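Local coordinates for protein lysyl oxidase (Pichia pastoris, PDB 1W7C) that probably oxidises primary amines, including peptidyl lysine, as a copper- and topaquinone-dependent amine oxidase, at residues V496-G501 / R570-M575; M305-Y310 / Y444-D449. One frame throughout, in Å; residues are numbered along the deposited sequence.

Interaction 1: residues V496-G501 / R570-M575; sequences VDLDVG and RAYNIM. With CA (calcium ion), chain D.
L498 and V500 meet R570, A571, Y572 and I574 in a buried, largely apolar contact between the end of strand 488-498, with the loop after it, and strand 569-576 in the enzyme domain. No hydrogen bond joins the two segments, and the closest pair of CA atoms, V500 and A571, is 6.2 Å apart, so the contact is made by side chains of 496-501 against side chains and backbone of 570-575. L498 splits its two methyls: CD1 lies 4.0 Å from I574 CG1, while CD2 is 4.1 Å from Y572 CB, the L498 and Y572 side chains crossing at about a right angle. V500 CG2 comes to the same carbon beside it, also 4.1 Å from Y572 CB. V500 CG1, anti to the backbone N (chi1 -176°), reaches the backbone instead, 3.6 Å from R570 O and 3.8 Å from A571 CA. On the side of 496-501 turned from 570-575, calcium is bound by D497 OD1, D499 OD1 and L498 O, the last at 2.4 Å, together with one water; D643 and I644 complete the protein ligands. K65 forms salt bridges with OD2 of both aspartates. The ion and its carboxylates thus lie on one side of the backbone and the apolar side chains of L498 and V500 on the other.

Interaction 2: residues M305-Y310 / Y444-D449; sequences MDWGFY and YKFFLD
W307, F309 and F446 form an aromatic cluster between strand 307-314 and strand 440-446 with the residues that follow, and F446 is its middle member. Its ring edge points at the face of the W307 six-membered ring, an edge-to-face pair with planes at 74° and centroids 4.9 Å apart; CD2 makes the closest approach, 3.6 Å from W307 CE3. F446 CB meanwhile sits over the W307 five-membered ring, 4.0 Å from its centroid, as a CH-pi contact. One indole face therefore receives both the stem and the rim of the phenylalanine. The indole edge is tied down as well: W307 NE1 donates to F447 O at 2.9 Å with an N-H...O angle of 161°. The oxygen lies in the ring plane, whereas the donor stands 38° out of the carbonyl plane.

The flanks share fewer atoms. F309 and F446 are nearly parallel but displaced so far that little of one ring lies over the other, touching through F309 CE1 and F446 CZ at 3.7 Å. At the other end a single methyl, L448 CD2, meets M305 CB at 3.7 Å, and the methionine then bends away. The more open side is that of partly exposed D306, which pairs with K327. R275 of the second subunit bonds to the carbonyls of M305 and L448, F321 of strand 318-326 meets F309 edge-to-face, and L452 of strand 452-458 packs on F446.

In the fold
Both segments of interaction 2 precede those of interaction 1 in the chain, and all four belong to the copper amine oxidase enzyme domain. The centres of the two contacts are 15 Å apart and their nearest atoms about 5 Å, without touching. Antiparallel pairings connect them by two routes: 307-314 pairs with 318-326, then 329-344, then 488-498, while 440-446 pairs with 452-458, then 670-678, then 569-576. The two contacts bridge these runs of strands at two places, one through an aromatic cluster and one through aliphatic side chains beside a calcium site. Interaction 2 also meets the second subunit through several residues, which places this part of the core next to the dimer interface.

Interaction 1: residues V496-G501 / R570-M575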
# COMPACT_ATOMS: atom_id res chain seq x y z
N VAL A 496 2.65 17.69 9.05
CA VAL A 496 1.92 16.81 9.94
C VAL A 496 2.26 17.25 11.36
O VAL A 496 3.24 16.79 11.97
CB VAL A 496 2.32 15.32 9.70
CG1 VAL A 496 1.49 14.39 10.56
CG2 VAL A 496 2.18 14.91 8.23
N ASP A 497 1.46 18.16 11.89
CA ASP A 497 1.71 18.71 13.21
C ASP A 497 0.96 17.86 14.23
O ASP A 497 -0.06 18.24 14.81
CB ASP A 497 1.33 20.18 13.25
CG ASP A 497 1.60 20.82 14.56
OD1 ASP A 497 2.32 20.20 15.42
OD2 ASP A 497 1.15 21.98 14.79
N LEU A 498 1.54 16.70 14.49
CA LEU A 498 1.09 15.79 15.55
C LEU A 498 1.32 16.50 16.88
O LEU A 498 2.40 17.05 17.08
CB LEU A 498 1.90 14.46 15.49
CG LEU A 498 1.33 13.44 14.50
CD1 LEU A 498 2.47 12.53 13.99
CD2 LEU A 498 0.25 12.61 15.13
N ASP A 499 0.37 16.37 17.78
CA ASP A 499 0.47 16.85 19.15
C ASP A 499 -0.04 15.67 20.02
O ASP A 499 -1.23 15.59 20.35
CB ASP A 499 -0.43 18.07 19.41
CG ASP A 499 0.10 19.37 18.88
OD1 ASP A 499 1.27 19.48 18.43
OD2 ASP A 499 -0.70 20.37 18.91
N VAL A 500 0.82 14.71 20.26
CA VAL A 500 0.41 13.48 20.91
C VAL A 500 0.40 13.66 22.42
O VAL A 500 1.44 13.87 23.03
CB VAL A 500 1.33 12.30 20.52
CG1 VAL A 500 0.81 11.03 21.13
CG2 VAL A 500 1.38 12.19 19.01
N GLY A 501 -0.78 13.59 23.01
CA GLY A 501 -0.89 13.81 24.44
C GLY A 501 -0.31 15.15 24.83
O GLY A 501 0.56 15.22 25.72
N ARG A 570 2.70 7.64 25.55
CA ARG A 570 1.64 7.64 24.56
C ARG A 570 2.25 8.10 23.24
O ARG A 570 2.97 9.09 23.20
CB ARG A 570 0.55 8.61 24.96
CG ARG A 570 -0.16 8.24 26.25
CD ARG A 570 -1.31 9.13 26.56
NE ARG A 570 -2.43 8.78 25.73
CZ ARG A 570 -3.52 9.53 25.60
NH1 ARG A 570 -3.62 10.70 26.21
NH2 ARG A 570 -4.51 9.09 24.89
N ALA A 571 1.99 7.37 22.14
CA ALA A 571 2.67 7.69 20.88
C ALA A 571 1.79 7.43 19.68
O ALA A 571 0.81 6.71 19.74
CB ALA A 571 3.97 6.90 20.77
N TYR A 572 2.17 8.06 18.57
CA TYR A 572 1.68 7.73 17.24
C TYR A 572 2.88 7.35 16.40
O TYR A 572 3.94 7.98 16.46
CB TYR A 572 0.87 8.88 16.59
CG TYR A 572 -0.63 8.70 16.70
CD1 TYR A 572 -1.29 8.87 17.92
CD2 TYR A 572 -1.39 8.35 15.60
CE1 TYR A 572 -2.64 8.65 18.02
CE2 TYR A 572 -2.77 8.16 15.69
CZ TYR A 572 -3.41 8.30 16.91
OH TYR A 572 -4.75 8.12 17.05
N ASN A 573 2.69 6.29 15.62
CA ASN A 573 3.70 5.80 14.68
C ASN A 573 3.39 6.37 13.31
O ASN A 573 2.28 6.22 12.83
CB ASN A 573 3.65 4.25 14.72
CG ASN A 573 4.41 3.53 13.62
OD1 ASN A 573 3.97 2.43 13.24
ND2 ASN A 573 5.52 4.04 13.18
N ILE A 574 4.41 7.01 12.74
CA ILE A 574 4.38 7.45 11.33
C ILE A 574 4.93 6.29 10.51
O ILE A 574 6.13 6.02 10.56
CB ILE A 574 5.21 8.72 11.10
CG1 ILE A 574 4.81 9.84 12.07
CG2 ILE A 574 5.06 9.15 9.65
CD1 ILE A 574 5.67 11.09 11.94
N MET A 575 4.02 5.61 9.80
CA MET A 575 4.33 4.32 9.14
C MET A 575 4.31 4.59 7.62
O MET A 575 3.27 4.94 7.08
CB MET A 575 3.21 3.33 9.53
CG MET A 575 3.36 2.00 8.86
SD MET A 575 2.01 0.85 9.23
CE MET A 575 1.55 1.43 10.73
CA CA D . 3.22 19.24 17.28
O HOH W 1 4.20 18.14 19.21

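Interaction 2: residues M305-Y310 / Y444-D449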
# COMPACT_ATOMS: atom_id res chain seq x y z
N MET A 305 -17.70 8.43 14.10
CA MET A 305 -17.17 7.35 14.94
C MET A 305 -16.05 7.82 15.86
O MET A 305 -15.02 7.16 15.98
CB MET A 305 -16.74 6.15 14.08
CG MET A 305 -17.85 5.65 13.19
SD MET A 305 -19.28 5.06 14.15
CE MET A 305 -20.54 5.33 12.95
N ASP A 306 -16.33 8.91 16.58
CA ASP A 306 -15.47 9.51 17.60
C ASP A 306 -14.33 10.36 17.06
O ASP A 306 -13.52 10.85 17.85
CB ASP A 306 -14.95 8.50 18.63
CG ASP A 306 -16.02 8.01 19.58
OD1 ASP A 306 -15.83 6.93 20.17
OD2 ASP A 306 -17.02 8.68 19.81
N TRP A 307 -14.23 10.50 15.74
CA TRP A 307 -13.34 11.48 15.12
C TRP A 307 -14.06 12.82 14.96
O TRP A 307 -15.26 12.86 14.72
CB TRP A 307 -12.91 11.03 13.74
CG TRP A 307 -11.98 9.87 13.68
CD1 TRP A 307 -12.31 8.57 13.53
CD2 TRP A 307 -10.56 9.91 13.64
NE1 TRP A 307 -11.19 7.79 13.39
CE2 TRP A 307 -10.09 8.60 13.45
CE3 TRP A 307 -9.61 10.94 13.74
CZ2 TRP A 307 -8.72 8.29 13.33
CZ3 TRP A 307 -8.29 10.65 13.64
CH2 TRP A 307 -7.84 9.33 13.46
N GLY A 308 -13.28 13.89 15.05
CA GLY A 308 -13.75 15.21 14.71
C GLY A 308 -12.63 16.01 14.06
O GLY A 308 -11.45 15.79 14.37
N PHE A 309 -12.98 16.95 13.19
CA PHE A 309 -12.00 17.84 12.56
C PHE A 309 -12.70 18.95 11.80
O PHE A 309 -13.86 18.81 11.45
CB PHE A 309 -11.01 17.10 11.63
CG PHE A 309 -11.66 16.30 10.54
CD1 PHE A 309 -11.90 14.95 10.72
CD2 PHE A 309 -12.11 16.90 9.35
CE1 PHE A 309 -12.54 14.20 9.73
CE2 PHE A 309 -12.73 16.14 8.35
CZ PHE A 309 -12.96 14.80 8.55
N TYR A 310 -11.96 20.01 11.53
CA TYR A 310 -12.38 21.08 10.65
C TYR A 310 -11.59 21.02 9.37
O TYR A 310 -10.41 20.65 9.37
CB TYR A 310 -12.12 22.45 11.29
CG TYR A 310 -12.79 22.68 12.62
CD1 TYR A 310 -12.19 22.24 13.79
CD2 TYR A 310 -13.96 23.41 12.74
CE1 TYR A 310 -12.79 22.46 15.03
CE2 TYR A 310 -14.56 23.63 13.98
CZ TYR A 310 -13.95 23.17 15.12
OH TYR A 310 -14.56 23.40 16.34
N TYR A 444 -7.89 11.06 2.31
CA TYR A 444 -7.66 11.01 3.74
C TYR A 444 -8.68 10.00 4.27
O TYR A 444 -9.88 10.21 4.15
CB TYR A 444 -7.82 12.41 4.35
CG TYR A 444 -6.87 13.40 3.79
CD1 TYR A 444 -7.12 14.05 2.60
CD2 TYR A 444 -5.67 13.68 4.44
CE1 TYR A 444 -6.17 14.91 2.02
CE2 TYR A 444 -4.74 14.54 3.88
CZ TYR A 444 -5.00 15.19 2.71
OH TYR A 444 -4.04 16.05 2.21
N LYS A 445 -8.18 8.91 4.88
CA LYS A 445 -8.99 7.76 5.26
C LYS A 445 -8.81 7.50 6.75
O LYS A 445 -7.68 7.27 7.22
CB LYS A 445 -8.51 6.57 4.43
CG LYS A 445 -9.32 5.30 4.71
CD LYS A 445 -8.73 4.07 4.00
CE LYS A 445 -8.93 4.12 2.46
NZ LYS A 445 -10.33 4.08 2.01
N PHE A 446 -9.90 7.56 7.48
CA PHE A 446 -9.93 7.44 8.93
C PHE A 446 -10.54 6.09 9.35
O PHE A 446 -11.54 5.69 8.79
CB PHE A 446 -10.79 8.56 9.56
CG PHE A 446 -10.29 9.98 9.25
CD1 PHE A 446 -10.56 10.58 8.03
CD2 PHE A 446 -9.61 10.70 10.19
CE1 PHE A 446 -10.15 11.87 7.76
CE2 PHE A 446 -9.17 11.98 9.91
CZ PHE A 446 -9.41 12.54 8.71
N PHE A 447 -9.88 5.44 10.31
CA PHE A 447 -10.25 4.08 10.75
C PHE A 447 -10.82 4.08 12.17
O PHE A 447 -10.56 5.00 12.97
CB PHE A 447 -9.03 3.19 10.71
CG PHE A 447 -8.47 2.93 9.31
CD1 PHE A 447 -8.75 1.74 8.66
CD2 PHE A 447 -7.67 3.87 8.67
CE1 PHE A 447 -8.20 1.48 7.41
CE2 PHE A 447 -7.13 3.62 7.44
CZ PHE A 447 -7.40 2.41 6.81
N LEU A 448 -11.52 3.01 12.52
CA LEU A 448 -12.24 2.94 13.81
C LEU A 448 -11.27 2.95 15.03
O LEU A 448 -11.73 3.29 16.13
CB LEU A 448 -13.11 1.71 13.86
CG LEU A 448 -14.34 1.73 12.98
CD1 LEU A 448 -15.06 0.37 13.07
CD2 LEU A 448 -15.33 2.84 13.35
N ASP A 449 -10.02 2.53 14.87
CA ASP A 449 -9.12 2.42 16.00
C ASP A 449 -8.39 3.73 16.33
O ASP A 449 -7.68 3.77 17.34
CB ASP A 449 -8.04 1.38 15.72
CG ASP A 449 -7.12 1.79 14.61
OD1 ASP A 449 -5.87 1.80 14.81
OD2 ASP A 449 -7.63 2.17 13.52